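Local coordinates for histidine--tRNA ligase (Thermus thermophilus, PDB 1H4V), which attaches histidine to its cognate tRNA at the expense of ATP, working as a homodimer of the class II aminoacyl-tRNA synthetase family, at residues A[327-338]-A[355-366]; A[387-396]-A[406-416]. One frame throughout, in Å; residues are numbered along the deposited sequence.

Contact 1 (A[327-338]-A[355-366]); sequences KGPDLYLIPLTE and LRAEYALAPRKP
Strands 331-335 and 357-359 run side by side in the same direction, their axes 26° apart, with Leu-331 facing Ala-357, Tyr-332 facing Glu-358 and Leu-333 facing Tyr-359. The parallel bonding alternates: Leu-331 O accepts from Glu-358 N, Glu-358 O from Leu-333 N (2.7 Å), and Leu-333 O from Ala-360 N. Ahead of the strands, Asp-330 CG sits beside its own backbone N (chi1 -65°), and Asp-330 OD2 takes a nearly straight bond from Arg-356 N at 3.1 Å, on its anti side and tilted out of the carboxylate plane.

Arg-356 shows how one side chain can serve several partners. Extended from CG to NE, it lays one guanidinium face over Pro-329 N and Gly-328 C, while Arg-356 NH1 reaches Lys-327 O at 2.8 Å from above that carbonyl's plane. In a side-on salt bridge, Arg-356 NE and NH2 both donate to Glu-358 OE2, the oxygen that also lies 3.3 Å from Pro-329 CB. Tyr-332 and Glu-358 lie on one face of the sheet, where the Tyr-332 ring meets Glu-358 CB at its edge and Tyr-332 OH lies 3.6 Å from Ala-360 CB.

With helix 338-351 as the crossover, the strands form a beta-alpha-beta unit. The helix packs on Leu-331, Leu-333 and Tyr-359, strand 380-384 continues the sheet beyond 331-335, and the second subunit approaches strand 357-359, where its Ile-138 packs on Tyr-359.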
loop_
_atom_site.group_PDB
_atom_site.type_symbol
_atom_site.label_atom_id
_atom_site.label_comp_id
_atom_site.label_asym_id
_atom_site.label_seq_id
_atom_site.Cartn_x
_atom_site.Cartn_y
_atom_site.Cartn_z
ATOM N N LYS A 327 -1.614 -19.941 -6.793
ATOM C CA LYS A 327 -1.627 -21.220 -6.098
ATOM C C LYS A 327 -3.056 -21.539 -5.658
ATOM O O LYS A 327 -3.851 -20.637 -5.393
ATOM C CB LYS A 327 -0.712 -21.189 -4.871
ATOM C CG LYS A 327 -0.336 -22.582 -4.379
ATOM C CD LYS A 327 -0.000 -22.606 -2.898
ATOM C CE LYS A 327 -1.250 -22.366 -2.058
ATOM N NZ LYS A 327 -1.006 -22.538 -0.595
ATOM N N GLY A 328 -3.378 -22.827 -5.597
ATOM C CA GLY A 328 -4.709 -23.241 -5.186
ATOM C C GLY A 328 -4.782 -23.567 -3.706
ATOM O O GLY A 328 -3.763 -23.622 -3.029
ATOM N N PRO A 329 -5.984 -23.782 -3.166
ATOM C CA PRO A 329 -6.092 -24.097 -1.744
ATOM C C PRO A 329 -5.493 -25.465 -1.444
ATOM O O PRO A 329 -5.342 -26.293 -2.344
ATOM C CB PRO A 329 -7.596 -24.074 -1.510
ATOM C CG PRO A 329 -8.115 -24.605 -2.797
ATOM C CD PRO A 329 -7.307 -23.826 -3.807
ATOM N N ASP A 330 -5.148 -25.692 -0.183
ATOM C CA ASP A 330 -4.598 -26.979 0.219
ATOM C C ASP A 330 -5.718 -28.015 0.237
ATOM O O ASP A 330 -5.480 -29.193 0.001
ATOM C CB ASP A 330 -3.961 -26.888 1.609
ATOM C CG ASP A 330 -2.758 -25.966 1.639
ATOM O OD1 ASP A 330 -1.922 -26.046 0.716
ATOM O OD2 ASP A 330 -2.641 -25.165 2.586
ATOM N N LEU A 331 -6.941 -27.563 0.503
ATOM C CA LEU A 331 -8.091 -28.456 0.561
ATOM C C LEU A 331 -9.376 -27.808 0.042
ATOM O O LEU A 331 -9.735 -26.701 0.456
ATOM C CB LEU A 331 -8.310 -28.914 2.010
ATOM C CG LEU A 331 -9.558 -29.755 2.335
ATOM C CD1 LEU A 331 -9.421 -31.135 1.702
ATOM C CD2 LEU A 331 -9.726 -29.890 3.857
ATOM N N TYR A 332 -10.060 -28.497 -0.870
ATOM C CA TYR A 332 -11.330 -28.023 -1.404
ATOM C C TYR A 332 -12.380 -29.073 -1.038
ATOM O O TYR A 332 -12.408 -30.168 -1.605
ATOM C CB TYR A 332 -11.279 -27.853 -2.921
ATOM C CG TYR A 332 -12.485 -27.118 -3.457
ATOM C CD1 TYR A 332 -12.676 -25.766 -3.181
ATOM C CD2 TYR A 332 -13.466 -27.784 -4.183
ATOM C CE1 TYR A 332 -13.821 -25.094 -3.608
ATOM C CE2 TYR A 332 -14.615 -27.122 -4.616
ATOM C CZ TYR A 332 -14.786 -25.780 -4.323
ATOM O OH TYR A 332 -15.931 -25.128 -4.727
ATOM N N LEU A 333 -13.232 -28.728 -0.079
ATOM C CA LEU A 333 -14.283 -29.610 0.427
ATOM C C LEU A 333 -15.559 -29.627 -0.396
ATOM O O LEU A 333 -16.132 -28.583 -0.702
ATOM C CB LEU A 333 -14.631 -29.219 1.860
ATOM C CG LEU A 333 -13.664 -29.741 2.914
ATOM C CD1 LEU A 333 -13.752 -28.903 4.180
ATOM C CD2 LEU A 333 -13.989 -31.205 3.188
ATOM N N ILE A 334 -16.015 -30.830 -0.732
ATOM C CA ILE A 334 -17.225 -30.994 -1.529
ATOM C C ILE A 334 -18.329 -31.637 -0.688
ATOM O O ILE A 334 -18.259 -32.825 -0.354
ATOM C CB ILE A 334 -16.976 -31.898 -2.767
ATOM C CG1 ILE A 334 -15.994 -31.233 -3.720
ATOM C CG2 ILE A 334 -18.289 -32.203 -3.484
ATOM C CD1 ILE A 334 -14.587 -31.224 -3.238
ATOM N N PRO A 335 -19.359 -30.859 -0.318
ATOM C CA PRO A 335 -20.458 -31.419 0.482
ATOM C C PRO A 335 -21.350 -32.201 -0.480
ATOM O O PRO A 335 -21.623 -31.738 -1.582
ATOM C CB PRO A 335 -21.149 -30.175 1.051
ATOM C CG PRO A 335 -20.909 -29.141 -0.002
ATOM C CD PRO A 335 -19.483 -29.396 -0.447
ATOM N N LEU A 336 -21.773 -33.399 -0.093
ATOM C CA LEU A 336 -22.618 -34.197 -0.975
ATOM C C LEU A 336 -24.099 -33.994 -0.696
ATOM O O LEU A 336 -24.932 -34.164 -1.585
ATOM C CB LEU A 336 -22.240 -35.674 -0.866
ATOM C CG LEU A 336 -20.780 -35.889 -1.257
ATOM C CD1 LEU A 336 -20.400 -37.352 -1.105
ATOM C CD2 LEU A 336 -20.579 -35.419 -2.688
ATOM N N THR A 337 -24.429 -33.634 0.536
ATOM C CA THR A 337 -25.820 -33.379 0.883
ATOM C C THR A 337 -25.907 -31.931 1.338
ATOM O O THR A 337 -24.883 -31.278 1.554
ATOM C CB THR A 337 -26.328 -34.288 2.034
ATOM O OG1 THR A 337 -25.577 -34.026 3.227
ATOM C CG2 THR A 337 -26.195 -35.751 1.654
ATOM N N GLU A 338 -27.133 -31.441 1.491
ATOM C CA GLU A 338 -27.364 -30.074 1.913
ATOM C C GLU A 338 -26.910 -29.857 3.350
ATOM O O GLU A 338 -26.426 -28.783 3.694
ATOM C CB GLU A 338 -28.847 -29.733 1.784
ATOM C CG GLU A 338 -29.126 -28.245 1.887
ATOM C CD GLU A 338 -28.683 -27.478 0.647
ATOM O OE1 GLU A 338 -28.488 -26.247 0.753
ATOM O OE2 GLU A 338 -28.542 -28.098 -0.433
ATOM N N LEU A 355 -3.891 -23.779 7.197
ATOM C CA LEU A 355 -4.051 -24.419 5.903
ATOM C C LEU A 355 -5.069 -23.602 5.132
ATOM O O LEU A 355 -5.934 -22.980 5.735
ATOM C CB LEU A 355 -4.576 -25.843 6.098
ATOM C CG LEU A 355 -3.744 -27.070 5.726
ATOM C CD1 LEU A 355 -2.261 -26.850 5.979
ATOM C CD2 LEU A 355 -4.261 -28.242 6.540
ATOM N N ARG A 356 -4.957 -23.569 3.811
ATOM C CA ARG A 356 -5.945 -22.858 3.016
ATOM C C ARG A 356 -7.011 -23.899 2.652
ATOM O O ARG A 356 -6.770 -24.804 1.849
ATOM C CB ARG A 356 -5.308 -22.275 1.760
ATOM C CG ARG A 356 -6.294 -21.525 0.871
ATOM C CD ARG A 356 -5.592 -20.834 -0.288
ATOM N NE ARG A 356 -6.527 -20.503 -1.352
ATOM C CZ ARG A 356 -6.165 -20.134 -2.576
ATOM N NH1 ARG A 356 -4.880 -20.043 -2.890
ATOM N NH2 ARG A 356 -7.089 -19.880 -3.496
ATOM N N ALA A 357 -8.186 -23.783 3.260
ATOM C CA ALA A 357 -9.260 -24.738 3.005
ATOM C C ALA A 357 -10.528 -24.052 2.533
ATOM O O ALA A 357 -11.047 -23.159 3.199
ATOM C CB ALA A 357 -9.540 -25.550 4.267
ATOM N N GLU A 358 -11.023 -24.478 1.376
ATOM C CA GLU A 358 -12.231 -23.904 0.813
ATOM C C GLU A 358 -13.307 -24.962 0.651
ATOM O O GLU A 358 -13.047 -26.154 0.780
ATOM C CB GLU A 358 -11.909 -23.235 -0.524
ATOM C CG GLU A 358 -10.995 -22.023 -0.364
ATOM C CD GLU A 358 -10.553 -21.419 -1.688
ATOM O OE1 GLU A 358 -11.432 -21.066 -2.504
ATOM O OE2 GLU A 358 -9.326 -21.294 -1.904
ATOM N N TYR A 359 -14.523 -24.526 0.363
ATOM C CA TYR A 359 -15.627 -25.458 0.228
ATOM C C TYR A 359 -16.699 -24.919 -0.707
ATOM O O TYR A 359 -16.838 -23.711 -0.870
ATOM C CB TYR A 359 -16.230 -25.704 1.612
ATOM C CG TYR A 359 -16.721 -24.430 2.263
ATOM C CD1 TYR A 359 -17.967 -23.889 1.934
ATOM C CD2 TYR A 359 -15.908 -23.716 3.144
ATOM C CE1 TYR A 359 -18.382 -22.670 2.456
ATOM C CE2 TYR A 359 -16.317 -22.496 3.673
ATOM C CZ TYR A 359 -17.553 -21.979 3.320
ATOM O OH TYR A 359 -17.940 -20.749 3.796
ATOM N N ALA A 360 -17.458 -25.822 -1.319
ATOM C CA ALA A 360 -18.532 -25.429 -2.221
ATOM C C ALA A 360 -19.748 -25.142 -1.349
ATOM O O ALA A 360 -19.930 -25.781 -0.310
ATOM C CB ALA A 360 -18.837 -26.564 -3.202
ATOM N N LEU A 361 -20.571 -24.183 -1.762
ATOM C CA LEU A 361 -21.762 -23.830 -0.992
ATOM C C LEU A 361 -22.997 -24.662 -1.288
ATOM O O LEU A 361 -23.984 -24.572 -0.565
ATOM C CB LEU A 361 -22.117 -22.360 -1.186
ATOM C CG LEU A 361 -21.623 -21.391 -0.116
ATOM C CD1 LEU A 361 -22.163 -19.989 -0.434
ATOM C CD2 LEU A 361 -22.094 -21.855 1.257
ATOM N N ALA A 362 -22.961 -25.461 -2.346
ATOM C CA ALA A 362 -24.110 -26.293 -2.690
ATOM C C ALA A 362 -23.666 -27.725 -2.921
ATOM O O ALA A 362 -22.510 -27.976 -3.247
ATOM C CB ALA A 362 -24.795 -25.754 -3.945
ATOM N N PRO A 363 -24.577 -28.693 -2.738
ATOM C CA PRO A 363 -24.179 -30.087 -2.960
ATOM C C PRO A 363 -23.944 -30.326 -4.446
ATOM O O PRO A 363 -24.344 -29.519 -5.286
ATOM C CB PRO A 363 -25.380 -30.881 -2.453
ATOM C CG PRO A 363 -26.003 -29.962 -1.435
ATOM C CD PRO A 363 -25.912 -28.621 -2.119
ATOM N N ARG A 364 -23.283 -31.430 -4.760
ATOM C CA ARG A 364 -23.024 -31.812 -6.139
ATOM C C ARG A 364 -22.513 -33.249 -6.132
ATOM O O ARG A 364 -22.170 -33.787 -5.082
ATOM C CB ARG A 364 -21.997 -30.870 -6.789
ATOM C CG ARG A 364 -20.626 -30.896 -6.150
ATOM C CD ARG A 364 -20.352 -29.643 -5.328
ATOM N NE ARG A 364 -19.986 -28.488 -6.150
ATOM C CZ ARG A 364 -20.747 -27.411 -6.318
ATOM N NH1 ARG A 364 -21.931 -27.327 -5.724
ATOM N NH2 ARG A 364 -20.317 -26.410 -7.073
ATOM N N LYS A 365 -22.485 -33.878 -7.299
ATOM C CA LYS A 365 -22.012 -35.251 -7.393
ATOM C C LYS A 365 -20.516 -35.281 -7.081
ATOM O O LYS A 365 -19.800 -34.304 -7.334
ATOM C CB LYS A 365 -22.264 -35.804 -8.798
ATOM C CG LYS A 365 -23.719 -35.752 -9.249
ATOM C CD LYS A 365 -24.610 -36.598 -8.362
ATOM C CE LYS A 365 -26.009 -36.711 -8.949
ATOM N NZ LYS A 365 -25.983 -37.322 -10.312
ATOM N N PRO A 366 -20.025 -36.403 -6.527
ATOM C CA PRO A 366 -18.608 -36.539 -6.184
ATOM C C PRO A 366 -17.697 -36.219 -7.358
ATOM O O PRO A 366 -16.717 -35.494 -7.215
ATOM C CB PRO A 366 -18.496 -38.000 -5.758
ATOM C CG PRO A 366 -19.831 -38.275 -5.167
ATOM C CD PRO A 366 -20.764 -37.624 -6.164
HETATM O O HOH W 1 -26.217 -24.305 1.477
#

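Contact 2 (A[387-396]-A[406-416]); sequences DELRAGEVTL and RLSREEVPGYL
A beta hairpin of the anticodon-binding domain, strands 393-398 and 404-408, is joined here with the helix before it and the helix after it. Val-394 and Leu-407 form the antiparallel hydrogen-bonded pair, Val-394 N giving to Leu-407 O at 2.7 Å and Leu-407 N to Val-394 O at 2.9 Å. A Schellman motif closes helix 386-391: Gly-392 takes positive phi, and Glu-393 N bonds back to Glu-388 O.

Across one face of the hairpin, Arg-406 illustrates how a bent arginine can tie a strand pair to a helix. Its chain starts with CG anti to the backbone N (chi1 174°), and bends at chi2 and chi3 carry the guanidinium over to Glu-393 and Thr-395 on the neighbouring strand. Arg-406 NH1 meets Glu-393 OE2 at 2.8 Å, in the guanidinium plane; Arg-406 NE gives to Thr-395 OG1 at 3.0 Å. Glu-388 OE1 sits over a guanidinium face, 3.3 Å from Arg-406 NH2, as a charge contact to which no N-H points, and it also accepts the Thr-395 hydroxyl proton. An alanine in place of Glu-393 removes the carboxylate that meets NH1, and the Arg-406 guanidinium, still bonded through NE to Thr-395, would probably be freer to turn, its charge less fully matched.

The face carrying Val-394 and Leu-407 is largely apolar, and the aliphatic part of Arg-409 joins it, CG touching Val-394 CG2. Val-394 CG2 lies 4.1 Å from Val-412 CG2. Leu-396 CD1 lodges among Leu-407, Tyr-415 and Leu-416, lying 3.6 Å from Leu-407 CD2 and 3.8 Å from Tyr-415 CD2.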
loop_
_atom_site.group_PDB
_atom_site.type_symbol
_atom_site.label_atom_id
_atom_site.label_comp_id
_atom_site.label_asym_id
_atom_site.label_seq_id
_atom_site.Cartn_x
_atom_site.Cartn_y
_atom_site.Cartn_z
ATOM N N ASP A 387 -22.766 -40.570 4.941
ATOM C CA ASP A 387 -21.908 -41.570 5.563
ATOM C C ASP A 387 -20.819 -40.971 6.460
ATOM O O ASP A 387 -20.685 -41.361 7.621
ATOM C CB ASP A 387 -21.260 -42.461 4.492
ATOM C CG ASP A 387 -22.287 -43.174 3.612
ATOM O OD1 ASP A 387 -22.983 -42.490 2.821
ATOM O OD2 ASP A 387 -22.402 -44.417 3.710
ATOM N N GLU A 388 -20.027 -40.036 5.940
ATOM C CA GLU A 388 -18.984 -39.453 6.776
ATOM C C GLU A 388 -19.567 -38.604 7.895
ATOM O O GLU A 388 -18.987 -38.524 8.979
ATOM C CB GLU A 388 -17.970 -38.627 5.964
ATOM C CG GLU A 388 -18.433 -38.107 4.616
ATOM C CD GLU A 388 -18.390 -39.168 3.536
ATOM O OE1 GLU A 388 -17.324 -39.803 3.386
ATOM O OE2 GLU A 388 -19.413 -39.359 2.841
ATOM N N LEU A 389 -20.717 -37.987 7.651
ATOM C CA LEU A 389 -21.335 -37.169 8.687
ATOM C C LEU A 389 -21.752 -38.018 9.886
ATOM O O LEU A 389 -21.519 -37.640 11.028
ATOM C CB LEU A 389 -22.541 -36.404 8.136
ATOM C CG LEU A 389 -22.237 -35.217 7.207
ATOM C CD1 LEU A 389 -23.513 -34.419 6.963
ATOM C CD2 LEU A 389 -21.186 -34.317 7.837
ATOM N N ARG A 390 -22.352 -39.175 9.628
ATOM C CA ARG A 390 -22.783 -40.057 10.707
ATOM C C ARG A 390 -21.589 -40.646 11.448
ATOM O O ARG A 390 -21.659 -40.905 12.649
ATOM C CB ARG A 390 -23.652 -41.191 10.158
ATOM N N ALA A 391 -20.491 -40.852 10.732
ATOM C CA ALA A 391 -19.299 -41.422 11.340
ATOM C C ALA A 391 -18.350 -40.358 11.890
ATOM O O ALA A 391 -17.358 -40.688 12.530
ATOM C CB ALA A 391 -18.567 -42.292 10.322
ATOM N N GLY A 392 -18.652 -39.085 11.650
ATOM C CA GLY A 392 -17.771 -38.031 12.129
ATOM C C GLY A 392 -16.404 -38.191 11.485
ATOM O O GLY A 392 -15.369 -38.066 12.139
ATOM N N GLU A 393 -16.410 -38.475 10.187
ATOM C CA GLU A 393 -15.187 -38.680 9.425
ATOM C C GLU A 393 -15.180 -37.838 8.158
ATOM O O GLU A 393 -16.098 -37.054 7.911
ATOM C CB GLU A 393 -15.052 -40.160 9.049
ATOM C CG GLU A 393 -14.966 -41.084 10.244
ATOM C CD GLU A 393 -15.013 -42.553 9.865
ATOM O OE1 GLU A 393 -14.877 -43.398 10.773
ATOM O OE2 GLU A 393 -15.189 -42.867 8.667
ATOM N N VAL A 394 -14.138 -38.022 7.352
ATOM C CA VAL A 394 -13.972 -37.296 6.099
ATOM C C VAL A 394 -13.213 -38.173 5.119
ATOM O O VAL A 394 -12.438 -39.048 5.520
ATOM C CB VAL A 394 -13.145 -36.007 6.301
ATOM C CG1 VAL A 394 -13.225 -35.134 5.064
ATOM C CG2 VAL A 394 -13.640 -35.263 7.522
ATOM N N THR A 395 -13.435 -37.934 3.833
ATOM C CA THR A 395 -12.744 -38.682 2.801
ATOM C C THR A 395 -11.842 -37.681 2.120
ATOM O O THR A 395 -12.291 -36.613 1.709
ATOM C CB THR A 395 -13.731 -39.278 1.774
ATOM O OG1 THR A 395 -14.492 -40.315 2.402
ATOM C CG2 THR A 395 -12.992 -39.858 0.578
ATOM N N LEU A 396 -10.562 -38.013 2.027
ATOM C CA LEU A 396 -9.602 -37.129 1.387
ATOM C C LEU A 396 -8.993 -37.810 0.170
ATOM O O LEU A 396 -8.841 -39.028 0.134
ATOM C CB LEU A 396 -8.493 -36.733 2.371
ATOM C CG LEU A 396 -8.893 -35.888 3.593
ATOM C CD1 LEU A 396 -7.661 -35.626 4.462
ATOM C CD2 LEU A 396 -9.527 -34.576 3.138
ATOM N N ARG A 406 -9.820 -42.366 4.221
ATOM C CA ARG A 406 -10.959 -42.050 5.068
ATOM C C ARG A 406 -10.437 -41.869 6.490
ATOM O O ARG A 406 -9.933 -42.804 7.093
ATOM C CB ARG A 406 -11.980 -43.192 5.022
ATOM C CG ARG A 406 -13.136 -43.038 5.987
ATOM C CD ARG A 406 -14.003 -41.850 5.626
ATOM N NE ARG A 406 -15.037 -42.191 4.647
ATOM C CZ ARG A 406 -16.200 -42.768 4.948
ATOM N NH1 ARG A 406 -16.498 -43.077 6.205
ATOM N NH2 ARG A 406 -17.073 -43.033 3.984
ATOM N N LEU A 407 -10.552 -40.665 7.026
ATOM C CA LEU A 407 -10.070 -40.413 8.375
ATOM C C LEU A 407 -11.068 -39.616 9.202
ATOM O O LEU A 407 -11.994 -39.010 8.658
ATOM C CB LEU A 407 -8.716 -39.685 8.317
ATOM C CG LEU A 407 -8.616 -38.359 7.559
ATOM C CD1 LEU A 407 -7.174 -37.882 7.560
ATOM C CD2 LEU A 407 -9.080 -38.533 6.129
ATOM N N SER A 408 -10.891 -39.643 10.520
ATOM C CA SER A 408 -11.771 -38.906 11.426
ATOM C C SER A 408 -11.424 -37.416 11.378
ATOM O O SER A 408 -10.314 -37.040 10.999
ATOM C CB SER A 408 -11.613 -39.424 12.857
ATOM O OG SER A 408 -10.280 -39.253 13.315
ATOM N N ARG A 409 -12.369 -36.569 11.768
ATOM C CA ARG A 409 -12.138 -35.131 11.745
ATOM C C ARG A 409 -10.978 -34.666 12.616
ATOM O O ARG A 409 -10.297 -33.709 12.270
ATOM C CB ARG A 409 -13.405 -34.378 12.141
ATOM C CG ARG A 409 -14.477 -34.403 11.083
ATOM C CD ARG A 409 -15.354 -33.177 11.198
ATOM N NE ARG A 409 -16.389 -33.138 10.169
ATOM C CZ ARG A 409 -17.141 -32.074 9.910
ATOM N NH1 ARG A 409 -16.972 -30.951 10.600
ATOM N NH2 ARG A 409 -18.070 -32.136 8.965
ATOM N N GLU A 410 -10.746 -35.339 13.735
ATOM C CA GLU A 410 -9.658 -34.953 14.625
ATOM C C GLU A 410 -8.290 -35.178 13.987
ATOM O O GLU A 410 -7.317 -34.516 14.347
ATOM C CB GLU A 410 -9.720 -35.746 15.934
ATOM C CG GLU A 410 -11.007 -35.600 16.733
ATOM C CD GLU A 410 -12.206 -36.243 16.050
ATOM O OE1 GLU A 410 -12.084 -37.405 15.595
ATOM O OE2 GLU A 410 -13.273 -35.592 15.976
ATOM N N GLU A 411 -8.223 -36.104 13.034
ATOM C CA GLU A 411 -6.964 -36.455 12.372
ATOM C C GLU A 411 -6.660 -35.676 11.103
ATOM O O GLU A 411 -5.535 -35.718 10.611
ATOM C CB GLU A 411 -6.946 -37.953 12.026
ATOM C CG GLU A 411 -7.177 -38.890 13.197
ATOM C CD GLU A 411 -7.300 -40.346 12.766
ATOM O OE1 GLU A 411 -8.163 -40.654 11.910
ATOM O OE2 GLU A 411 -6.536 -41.186 13.289
ATOM N N VAL A 412 -7.651 -34.980 10.560
ATOM C CA VAL A 412 -7.441 -34.237 9.328
ATOM C C VAL A 412 -6.335 -33.179 9.372
ATOM O O VAL A 412 -5.479 -33.135 8.485
ATOM C CB VAL A 412 -8.752 -33.594 8.850
ATOM C CG1 VAL A 412 -8.504 -32.737 7.618
ATOM C CG2 VAL A 412 -9.748 -34.683 8.521
ATOM N N PRO A 413 -6.330 -32.316 10.399
ATOM C CA PRO A 413 -5.279 -31.288 10.464
ATOM C C PRO A 413 -3.880 -31.912 10.423
ATOM O O PRO A 413 -3.033 -31.541 9.608
ATOM C CB PRO A 413 -5.541 -30.601 11.806
ATOM C CG PRO A 413 -6.997 -30.820 12.038
ATOM C CD PRO A 413 -7.202 -32.250 11.584
ATOM N N GLY A 414 -3.655 -32.870 11.316
ATOM C CA GLY A 414 -2.366 -33.526 11.392
ATOM C C GLY A 414 -1.983 -34.228 10.112
ATOM O O GLY A 414 -0.859 -34.095 9.638
ATOM N N TYR A 415 -2.921 -34.977 9.548
ATOM C CA TYR A 415 -2.668 -35.711 8.322
ATOM C C TYR A 415 -2.284 -34.776 7.175
ATOM O O TYR A 415 -1.311 -35.024 6.452
ATOM C CB TYR A 415 -3.912 -36.506 7.939
ATOM C CG TYR A 415 -3.773 -37.247 6.637
ATOM C CD1 TYR A 415 -3.269 -38.555 6.601
ATOM C CD2 TYR A 415 -4.108 -36.633 5.431
ATOM C CE1 TYR A 415 -3.103 -39.229 5.386
ATOM C CE2 TYR A 415 -3.946 -37.290 4.216
ATOM C CZ TYR A 415 -3.447 -38.583 4.196
ATOM O OH TYR A 415 -3.304 -39.225 2.988
ATOM N N LEU A 416 -3.058 -33.706 7.007
ATOM C CA LEU A 416 -2.806 -32.743 5.940
ATOM C C LEU A 416 -1.456 -32.062 6.113
ATOM O O LEU A 416 -0.749 -31.826 5.133
ATOM C CB LEU A 416 -3.916 -31.691 5.900
ATOM C CG LEU A 416 -5.293 -32.151 5.421
ATOM C CD1 LEU A 416 -6.330 -31.142 5.835
ATOM C CD2 LEU A 416 -5.294 -32.325 3.909
#

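In the fold
The two contacts illustrate how a small domain can be assembled from successive local units. Contact 1 closes before contact 2 opens along the chain, and their centres lie about 14 Å apart within the anticodon-binding domain. They occupy the two ends of one mixed sheet: strands 357-359 and 331-335 on one side, strands 393-398 and 404-408 on the other, with strand 380-384 between. Helix 412-419 returns across the sheet to unite them, Leu-416 packing against both Leu-331 and Leu-355, while Leu-331 CD1 also meets Leu-396 CD2 at 3.7 Å. The beta-alpha-beta unit and the hairpin thereby share one hydrophobic core, remote from the centre of the chain.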